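Local coordinates for protein tRNA modification GTPase MnmE (Chlorobium tepidum, PDB 3GEE) that probably hydrolyses GTP rapidly and takes part in adding a carboxymethylaminomethyl group to the wobble uridine of certain tRNAs, working as a homodimer, at residues P12-P17 / S36-L41; G55-A60 / A82-A87. All coordinates share one frame; numbering follows the deposited sequence.

Interaction 1: residues P12-P17 / S36-L41; sequences PVPGHP and SGAGVL
Gly15 O takes the one direct hydrogen bond between the loop 12-17 and segment 36-41. Its donor is Ala38 N, 2.9 Å from Gly15 O, and the bond is almost straight, 172° at the hydrogen, with the amide coming in close to the line of the carbonyl. The Ala38 methyl group settles on the same peptide, CB lying 3.5 Å from Gly15 O, and its other neighbour is the ring of Pro14, whose CG stands 3.8 Å from Ala38 CB. One alanine therefore engages the loop both through its amide and through its methyl.

Pro17, at the end of the loop, reaches both Ser36 and Val40. Its CA-H points at Ser36 O, with Pro17 CA 3.1 Å from that oxygen, while its CB rests against Val40 CG2 at 3.8 Å. The His16 ring stays with its own segment: ND1 donates to Pro17 O at 2.8 Å, and that oxygen lies in the imidazole plane.

Gly37 to Val40 form a type II beta turn, and Gly39, at its third position with positive phi, is also the N-cap of helix 40-47. Gly37 runs close against the loop backbone, its CA 3.5 Å from Gly15 O.

Arg131, from helix 127-134, reaches both sides of the contact, bonding His16 O and, weakly, Ser36 O. Glu94 does likewise, taking the Gly15 amide on one carboxylate oxygen and pairing with Ser36 OG through the other. The contact thus sits where the loop enters strand 18-21, beside the antiparallel strand 30-36, with Val40 leaning on Val97 of strand 96-102.

Interaction 2: residues G55-A60 / A82-A87; sequences GKLAEA and ALVFRA
Arg86, just past the end of strand 76-85, and the apolar residues Ala82 and Val84 within it meet segment 55-60, part of the loop between strands 48-50 and 64-71 of the mixed sheet in the TrmE N-terminal domain.

The polar part belongs to Arg86. Its chain runs extended from CG to NE and brings the guanidinium edge-on to the backbone carbonyls of the loop. NE donates to Ala60 O at 2.6 Å, fairly straight at 163°, with the oxygen in the guanidinium plane. NH2 makes a second, weak bond to Ala60 O, so this one carbonyl is held by two nitrogens of the same group. NH2 is also modelled too close to Ala58 O for that approach to be judged as a bond. The NE bond, with the weak one from NH2, keeps the guanidinium edge toward Ala60 O, and the cation probably favours the carbonyl oxygens beside it.

The loop is also held from within: Ala60 N bonds Leu57 O at 2.9 Å, and Glu59 N bonds Lys56 O at 3.1 Å. Asp45 of helix 40-47 accepts the amides of Leu57 and Ala58, one on each carboxylate oxygen, tying this part of the loop to that helix.

The apolar part is built on Val84 and Ala82, earlier in the strand. Val84 sends CG1 anti to its backbone N (chi1 177°) and CG2 to the N side, where CG2 is met by two loop side chains. Leu57 crosses it at a slant, its CG 3.9 Å from Val84 CG2, and Ala60 CB approaches the same methyl at 4.1 Å. Farther back along the strand, Leu57 extends its CD2 methyl to 4.1 Å from Ala82 CB.

Leu41 joins the two contacts, whose centres are about 13 Å apart. It lies in the 36-41 segment of interaction 1, and its side chain packs on interaction 2. Leu41 CD2 lies 3.6 Å from Val84 CG1 and 4.0 Å from Arg86 CZ, while Leu41 CD1 is 3.6 Å from Ala58 CA. Helix 40-47 thus starts at interaction 1 and packs against interaction 2. Both lie near the folinic acid site but supply none of the residues lining its pocket: the side chains of Ser36 and Ala82 are each about 9 Å from a bound ligand, and Glu98, a predicted folate-binding residue, is about 8 Å and 7 Å from them, between side chains.

Interaction 1: residues P12-P17 / S36-L41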
ATOM      1  N   PRO A  12      -0.187 -31.841  13.372  1.00103.99           N
ATOM      2  CA  PRO A  12      -0.241 -30.584  12.624  1.00103.95           C
ATOM      3  C   PRO A  12      -0.367 -29.347  13.527  1.00103.75           C
ATOM      4  O   PRO A  12      -0.981 -28.355  13.123  1.00104.15           O
ATOM      5  CB  PRO A  12      -1.494 -30.759  11.754  1.00103.84           C
ATOM      6  CG  PRO A  12      -1.544 -32.230  11.486  1.00104.08           C
ATOM      7  CD  PRO A  12      -0.854 -32.939  12.650  1.00104.07           C
ATOM      8  N   VAL A  13       0.243 -29.413  14.713  1.00103.27           N
ATOM      9  CA  VAL A  13       0.183 -28.377  15.761  1.00102.85           C
ATOM     10  C   VAL A  13       0.062 -26.924  15.277  1.00102.74           C
ATOM     11  O   VAL A  13       0.940 -26.431  14.565  1.00102.82           O
ATOM     12  CB  VAL A  13       1.425 -28.440  16.677  1.00102.82           C
ATOM     13  CG1 VAL A  13       1.163 -27.688  17.972  1.00102.90           C
ATOM     14  CG2 VAL A  13       1.832 -29.876  16.958  1.00102.79           C
ATOM     15  N   PRO A  14      -1.022 -26.230  15.672  1.00102.52           N
ATOM     16  CA  PRO A  14      -1.161 -24.814  15.328  1.00102.36           C
ATOM     17  C   PRO A  14      -0.275 -23.926  16.200  1.00102.24           C
ATOM     18  O   PRO A  14       0.028 -24.288  17.340  1.00102.23           O
ATOM     19  CB  PRO A  14      -2.636 -24.528  15.607  1.00102.30           C
ATOM     20  CG  PRO A  14      -3.019 -25.503  16.648  1.00102.32           C
ATOM     21  CD  PRO A  14      -2.177 -26.730  16.440  1.00102.44           C
ATOM     22  N   GLY A  15       0.136 -22.777  15.662  1.00102.04           N
ATOM     23  CA  GLY A  15       0.968 -21.829  16.407  1.00101.65           C
ATOM     24  C   GLY A  15       0.135 -20.848  17.209  1.00101.38           C
ATOM     25  O   GLY A  15      -1.097 -20.906  17.183  1.00101.56           O
ATOM     26  N   HIS A  16       0.804 -19.945  17.924  1.00100.89           N
ATOM     27  CA  HIS A  16       0.119 -18.848  18.604  1.00100.42           C
ATOM     28  C   HIS A  16      -0.683 -18.029  17.585  1.00100.36           C
ATOM     29  O   HIS A  16      -0.202 -17.782  16.475  1.00100.14           O
ATOM     30  CB  HIS A  16       1.129 -17.947  19.321  1.00100.20           C
ATOM     31  CG  HIS A  16       0.516 -17.049  20.352  1.00 99.76           C
ATOM     32  ND1 HIS A  16      -0.347 -16.022  20.031  1.00 99.46           N
ATOM     33  CD2 HIS A  16       0.642 -17.025  21.701  1.00 99.40           C
ATOM     34  CE1 HIS A  16      -0.733 -15.412  21.137  1.00 99.57           C
ATOM     35  NE2 HIS A  16      -0.144 -15.999  22.164  1.00 99.24           N
ATOM     36  N   PRO A  17      -1.920 -17.627  17.939  1.00100.30           N
ATOM     37  CA  PRO A  17      -2.634 -16.740  17.019  1.00100.31           C
ATOM     38  C   PRO A  17      -1.836 -15.462  16.791  1.00100.37           C
ATOM     39  O   PRO A  17      -1.382 -14.828  17.748  1.00100.47           O
ATOM     40  CB  PRO A  17      -3.950 -16.442  17.748  1.00100.18           C
ATOM     41  CG  PRO A  17      -3.696 -16.807  19.175  1.00100.20           C
ATOM     42  CD  PRO A  17      -2.723 -17.939  19.134  1.00100.15           C
ATOM     43  N   SER A  36      -3.902 -15.794  11.969  1.00105.24           N
ATOM     44  CA  SER A  36      -3.686 -17.228  11.807  1.00104.80           C
ATOM     45  C   SER A  36      -3.238 -17.872  13.108  1.00104.54           C
ATOM     46  O   SER A  36      -2.658 -17.210  13.966  1.00104.63           O
ATOM     47  CB  SER A  36      -2.651 -17.497  10.712  1.00104.81           C
ATOM     48  OG  SER A  36      -2.417 -18.888  10.551  1.00104.74           O
ATOM     49  N   GLY A  37      -3.516 -19.164  13.256  1.00104.21           N
ATOM     50  CA  GLY A  37      -3.109 -19.899  14.446  1.00103.86           C
ATOM     51  C   GLY A  37      -4.236 -20.510  15.251  1.00103.54           C
ATOM     52  O   GLY A  37      -5.396 -20.479  14.848  1.00103.46           O
ATOM     53  N   ALA A  38      -3.875 -21.053  16.406  1.00103.32           N
ATOM     54  CA  ALA A  38      -4.787 -21.819  17.238  1.00103.28           C
ATOM     55  C   ALA A  38      -6.023 -21.044  17.682  1.00103.28           C
ATOM     56  O   ALA A  38      -5.918 -20.065  18.419  1.00103.41           O
ATOM     57  CB  ALA A  38      -4.043 -22.364  18.447  1.00103.27           C
ATOM     58  N   GLY A  39      -7.190 -21.495  17.229  1.00103.30           N
ATOM     59  CA  GLY A  39      -8.473 -20.981  17.714  1.00103.60           C
ATOM     60  C   GLY A  39      -8.810 -19.613  17.166  1.00103.83           C
ATOM     61  O   GLY A  39      -9.582 -18.855  17.755  1.00103.77           O
ATOM     62  N   VAL A  40      -8.231 -19.313  16.016  1.00104.11           N
ATOM     63  CA  VAL A  40      -8.335 -18.001  15.415  1.00104.48           C
ATOM     64  C   VAL A  40      -9.775 -17.567  15.094  1.00104.77           C
ATOM     65  O   VAL A  40     -10.163 -16.433  15.381  1.00104.84           O
ATOM     66  CB  VAL A  40      -7.330 -17.882  14.242  1.00104.39           C
ATOM     67  CG1 VAL A  40      -7.973 -17.436  12.949  1.00104.59           C
ATOM     68  CG2 VAL A  40      -6.182 -16.983  14.659  1.00104.74           C
ATOM     69  N   LEU A  41     -10.583 -18.463  14.536  1.00105.05           N
ATOM     70  CA  LEU A  41     -11.947 -18.067  14.186  1.00105.30           C
ATOM     71  C   LEU A  41     -12.916 -18.027  15.376  1.00105.29           C
ATOM     72  O   LEU A  41     -13.994 -17.439  15.282  1.00105.16           O
ATOM     73  CB  LEU A  41     -12.497 -18.852  12.985  1.00105.32           C
ATOM     74  CG  LEU A  41     -12.068 -20.296  12.773  1.00105.84           C
ATOM     75  CD1 LEU A  41     -12.699 -21.179  13.846  1.00108.34           C
ATOM     76  CD2 LEU A  41     -12.441 -20.788  11.386  1.00105.30           C
TER

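Interaction 2: residues G55-A60 / A82-A87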
ATOM      1  N   GLY A  55     -24.864 -16.632  11.406  1.00109.34           N
ATOM      2  CA  GLY A  55     -23.974 -17.757  11.105  1.00108.63           C
ATOM      3  C   GLY A  55     -22.564 -17.469  11.590  1.00108.13           C
ATOM      4  O   GLY A  55     -21.833 -16.695  10.965  1.00108.34           O
ATOM      5  N   LYS A  56     -22.187 -18.068  12.718  1.00107.34           N
ATOM      6  CA  LYS A  56     -20.876 -17.819  13.319  1.00106.70           C
ATOM      7  C   LYS A  56     -19.722 -18.290  12.432  1.00106.37           C
ATOM      8  O   LYS A  56     -19.849 -19.267  11.692  1.00106.46           O
ATOM      9  CB  LYS A  56     -20.778 -18.440  14.714  1.00106.62           C
ATOM     10  CG  LYS A  56     -21.337 -17.552  15.816  1.00106.63           C
ATOM     11  CD  LYS A  56     -21.343 -18.254  17.167  1.00106.75           C
ATOM     12  CE  LYS A  56     -22.330 -17.583  18.123  1.00107.01           C
ATOM     13  NZ  LYS A  56     -22.642 -18.413  19.323  1.00106.20           N
ATOM     14  N   LEU A  57     -18.606 -17.573  12.512  1.00105.78           N
ATOM     15  CA  LEU A  57     -17.406 -17.893  11.745  1.00105.24           C
ATOM     16  C   LEU A  57     -16.835 -19.267  12.093  1.00104.79           C
ATOM     17  O   LEU A  57     -16.449 -20.025  11.204  1.00104.62           O
ATOM     18  CB  LEU A  57     -16.339 -16.805  11.949  1.00105.25           C
ATOM     19  CG  LEU A  57     -16.072 -15.738  10.879  1.00105.19           C
ATOM     20  CD1 LEU A  57     -17.299 -15.360  10.054  1.00105.29           C
ATOM     21  CD2 LEU A  57     -15.469 -14.502  11.530  1.00105.33           C
ATOM     22  N   ALA A  58     -16.788 -19.584  13.384  1.00104.26           N
ATOM     23  CA  ALA A  58     -16.286 -20.875  13.840  1.00103.94           C
ATOM     24  C   ALA A  58     -17.135 -22.043  13.327  1.00103.80           C
ATOM     25  O   ALA A  58     -16.718 -23.197  13.405  1.00103.77           O
ATOM     26  CB  ALA A  58     -16.197 -20.902  15.360  1.00103.96           C
ATOM     27  N   GLU A  59     -18.313 -21.730  12.791  1.00103.50           N
ATOM     28  CA  GLU A  59     -19.230 -22.726  12.251  1.00103.30           C
ATOM     29  C   GLU A  59     -19.184 -22.795  10.726  1.00102.83           C
ATOM     30  O   GLU A  59     -19.958 -23.526  10.113  1.00103.00           O
ATOM     31  CB  GLU A  59     -20.661 -22.401  12.679  1.00103.35           C
ATOM     32  CG  GLU A  59     -20.918 -22.425  14.179  1.00103.74           C
ATOM     33  CD  GLU A  59     -22.337 -21.985  14.532  1.00103.91           C
ATOM     34  OE1 GLU A  59     -22.956 -21.224  13.747  1.00104.35           O
ATOM     35  OE2 GLU A  59     -22.837 -22.401  15.601  1.00104.96           O
ATOM     36  N   ALA A  60     -18.279 -22.041  10.116  1.00102.47           N
ATOM     37  CA  ALA A  60     -18.274 -21.870   8.665  1.00101.88           C
ATOM     38  C   ALA A  60     -17.303 -22.805   7.960  1.00101.53           C
ATOM     39  O   ALA A  60     -16.285 -23.201   8.524  1.00101.32           O
ATOM     40  CB  ALA A  60     -17.962 -20.432   8.315  1.00101.97           C
ATOM     41  N   ALA A  82     -15.139 -11.170   6.033  1.00100.34           N
ATOM     42  CA  ALA A  82     -14.270 -12.174   6.635  1.00100.26           C
ATOM     43  C   ALA A  82     -14.163 -13.378   5.717  1.00100.23           C
ATOM     44  O   ALA A  82     -15.168 -13.843   5.174  1.00100.47           O
ATOM     45  CB  ALA A  82     -14.774 -12.576   8.009  1.00100.12           C
ATOM     46  N   LEU A  83     -12.940 -13.862   5.525  1.00 99.98           N
ATOM     47  CA  LEU A  83     -12.708 -15.051   4.723  1.00 99.76           C
ATOM     48  C   LEU A  83     -12.170 -16.157   5.611  1.00 99.99           C
ATOM     49  O   LEU A  83     -11.041 -16.077   6.111  1.00100.29           O
ATOM     50  CB  LEU A  83     -11.743 -14.769   3.570  1.00 99.54           C
ATOM     51  CG  LEU A  83     -11.526 -15.865   2.521  1.00 99.46           C
ATOM     52  CD1 LEU A  83     -12.837 -16.476   2.062  1.00 99.59           C
ATOM     53  CD2 LEU A  83     -10.768 -15.316   1.330  1.00 99.60           C
ATOM     54  N   VAL A  84     -12.989 -17.187   5.804  1.00 99.67           N
ATOM     55  CA  VAL A  84     -12.611 -18.325   6.630  1.00 99.50           C
ATOM     56  C   VAL A  84     -11.764 -19.304   5.814  1.00 99.33           C
ATOM     57  O   VAL A  84     -12.077 -19.590   4.657  1.00 99.05           O
ATOM     58  CB  VAL A  84     -13.871 -19.027   7.217  1.00 99.61           C
ATOM     59  CG1 VAL A  84     -13.493 -20.253   8.031  1.00 99.29           C
ATOM     60  CG2 VAL A  84     -14.683 -18.049   8.074  1.00 99.55           C
ATOM     61  N   PHE A  85     -10.671 -19.766   6.417  1.00 99.25           N
ATOM     62  CA  PHE A  85      -9.870 -20.866   5.892  1.00 99.40           C
ATOM     63  C   PHE A  85      -9.725 -21.861   7.023  1.00100.00           C
ATOM     64  O   PHE A  85      -9.567 -21.469   8.188  1.00 99.88           O
ATOM     65  CB  PHE A  85      -8.462 -20.424   5.510  1.00 99.10           C
ATOM     66  CG  PHE A  85      -8.393 -19.456   4.373  1.00 98.60           C
ATOM     67  CD1 PHE A  85      -8.397 -18.082   4.610  1.00 98.83           C
ATOM     68  CD2 PHE A  85      -8.263 -19.909   3.072  1.00 98.58           C
ATOM     69  CE1 PHE A  85      -8.310 -17.172   3.564  1.00 98.23           C
ATOM     70  CE2 PHE A  85      -8.174 -19.008   2.017  1.00 99.32           C
ATOM     71  CZ  PHE A  85      -8.194 -17.633   2.266  1.00 98.56           C
ATOM     72  N   ARG A  86      -9.736 -23.147   6.686  1.00100.71           N
ATOM     73  CA  ARG A  86      -9.704 -24.189   7.702  1.00101.20           C
ATOM     74  C   ARG A  86      -8.624 -25.232   7.499  1.00101.81           C
ATOM     75  O   ARG A  86      -7.993 -25.306   6.442  1.00101.70           O
ATOM     76  CB  ARG A  86     -11.054 -24.895   7.763  1.00101.03           C
ATOM     77  CG  ARG A  86     -12.094 -24.154   8.542  1.00100.91           C
ATOM     78  CD  ARG A  86     -13.173 -25.092   8.981  1.00100.81           C
ATOM     79  NE  ARG A  86     -14.258 -24.374   9.628  1.00100.78           N
ATOM     80  CZ  ARG A  86     -14.393 -24.232  10.943  1.00101.09           C
ATOM     81  NH1 ARG A  86     -13.510 -24.763  11.781  1.00100.98           N
ATOM     82  NH2 ARG A  86     -15.427 -23.556  11.417  1.00101.30           N
ATOM     83  N   ALA A  87      -8.434 -26.039   8.542  1.00102.83           N
ATOM     84  CA  ALA A  87      -7.742 -27.327   8.447  1.00103.59           C
ATOM     85  C   ALA A  87      -6.345 -27.127   7.868  1.00104.15           C
ATOM     86  O   ALA A  87      -5.631 -26.241   8.352  1.00104.28           O
ATOM     87  CB  ALA A  87      -8.583 -28.327   7.636  1.00103.33           C
TER